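Local coordinates for protein HspA (Thermosynechococcus vulcanus, PDB 6EWN) that probably acts as a small heat shock chaperone that binds unfolding proteins and limits their aggregation, this chain being its alpha-crystallin domain, at residues 74-77 with 78-81. Residues are numbered along the deposited sequence; the frame is centred on the assembly and turned at random.
Sequences RIQN and TSVK
Q76 and T78 lie alongside one another, their side chains pointing the same way on the outer surface of a tight turn. It is the aliphatic part of the glutamine that does the touching: its CG sits 3.6 Å from OG1 of T78, while its amide NE2 stays 4.1 Å from that hydroxyl, too far for a hydrogen bond. With CG anti to the backbone N (chi1 -172°) and the chain bent at chi2, CB and CG of Q76 also come against the hydroxyl of S79, modelled unusually close with OG 2.9 Å from CG, a doubtful distance. The turn carries the chain into strand 81-84, which pairs antiparallel with strand 89-92 in the alpha-crystallin domain, the beta-sandwich fold of small heat shock proteins. In T78, chi1 of 76° places OG1 between the backbone N and the carbonyl carbon; its 2.3 Å separation from N of S79 is too short to be relied on. V80 points toward 74-77, its CB 3.9 Å from O of Q76, though CG2 is modelled too close to that oxygen for the detail to be trusted; its side chain also packs on L93 and P94. The first side-chain bond of N77 points away from 78-81, and the side chain touches V33 of strand 29-33.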
loop_
_atom_site.group_PDB
_atom_site.type_symbol
_atom_site.label_atom_id
_atom_site.label_comp_id
_atom_site.label_asym_id
_atom_site.label_seq_id
_atom_site.Cartn_x
_atom_site.Cartn_y
_atom_site.Cartn_z
ATOM N N ARG A 74 3.401 -5.859 -18.322
ATOM C CA ARG A 74 1.972 -6.072 -18.092
ATOM C C ARG A 74 1.743 -7.137 -17.032
ATOM O O ARG A 74 2.364 -8.210 -17.048
ATOM C CB ARG A 74 1.265 -6.503 -19.387
ATOM C CG ARG A 74 -0.128 -7.164 -19.175
ATOM C CD ARG A 74 -1.225 -6.496 -19.971
ATOM N NE ARG A 74 -1.290 -5.064 -19.721
ATOM C CZ ARG A 74 -0.847 -4.130 -20.542
ATOM N NH1 ARG A 74 -0.337 -4.440 -21.716
ATOM N NH2 ARG A 74 -0.945 -2.868 -20.193
ATOM N N ILE A 75 0.776 -6.866 -16.163
ATOM C CA ILE A 75 0.579 -7.652 -14.956
ATOM C C ILE A 75 -0.390 -8.803 -15.177
ATOM O O ILE A 75 -0.873 -9.023 -16.299
ATOM C CB ILE A 75 0.066 -6.748 -13.833
ATOM C CG1 ILE A 75 -1.373 -6.320 -14.150
ATOM C CG2 ILE A 75 0.986 -5.558 -13.706
ATOM C CD1 ILE A 75 -2.361 -6.637 -13.043
ATOM N N GLN A 76 -0.698 -9.522 -14.089
ATOM C CA GLN A 76 -1.783 -10.498 -14.085
ATOM C C GLN A 76 -2.582 -10.375 -12.795
ATOM O O GLN A 76 -2.099 -10.709 -11.715
ATOM C CB GLN A 76 -1.238 -11.912 -14.265
ATOM C CG GLN A 76 -2.246 -12.965 -14.470
ATOM C CD GLN A 76 -3.267 -12.724 -15.577
ATOM O OE1 GLN A 76 -3.587 -11.616 -15.930
ATOM N NE2 GLN A 76 -3.810 -13.798 -16.097
ATOM N N ASN A 77 -3.816 -9.909 -12.916
ATOM C CA ASN A 77 -4.654 -9.672 -11.756
ATOM C C ASN A 77 -4.633 -10.846 -10.796
ATOM O O ASN A 77 -4.470 -10.679 -9.585
ATOM C CB ASN A 77 -6.067 -9.377 -12.235
ATOM C CG ASN A 77 -6.172 -7.997 -12.910
ATOM O OD1 ASN A 77 -6.174 -7.859 -14.147
ATOM N ND2 ASN A 77 -6.243 -6.967 -12.087
ATOM N N THR A 78 -4.812 -12.049 -11.331
ATOM C CA THR A 78 -4.848 -13.260 -10.511
ATOM C C THR A 78 -3.526 -13.610 -9.821
ATOM O O THR A 78 -3.282 -13.195 -8.688
ATOM C CB THR A 78 -5.296 -14.476 -11.348
ATOM O OG1 THR A 78 -4.216 -14.911 -12.183
ATOM C CG2 THR A 78 -6.494 -14.117 -12.213
ATOM N N SER A 79 -2.697 -14.385 -10.519
ATOM C CA SER A 79 -1.395 -14.859 -10.031
ATOM C C SER A 79 -0.737 -14.066 -8.896
ATOM O O SER A 79 -0.002 -14.635 -8.088
ATOM C CB SER A 79 -0.414 -14.942 -11.204
ATOM O OG SER A 79 -0.713 -13.969 -12.189
ATOM N N VAL A 80 -0.990 -12.764 -8.835
ATOM C CA VAL A 80 -0.391 -11.921 -7.802
ATOM C C VAL A 80 -1.061 -12.040 -6.431
ATOM O O VAL A 80 -2.285 -12.120 -6.327
ATOM C CB VAL A 80 -0.417 -10.438 -8.218
ATOM C CG1 VAL A 80 0.599 -9.643 -7.412
ATOM C CG2 VAL A 80 -0.150 -10.303 -9.710
ATOM N N LYS A 81 -0.237 -12.045 -5.385
ATOM C CA LYS A 81 -0.710 -12.122 -4.005
ATOM C C LYS A 81 -0.814 -10.784 -3.282
ATOM O O LYS A 81 -0.112 -9.813 -3.577
ATOM C CB LYS A 81 0.195 -13.025 -3.191
ATOM C CG LYS A 81 -0.514 -14.271 -2.684
ATOM C CD LYS A 81 -0.744 -15.194 -3.868
ATOM C CE LYS A 81 -2.078 -14.995 -4.523
ATOM N NZ LYS A 81 -3.001 -15.677 -3.758
#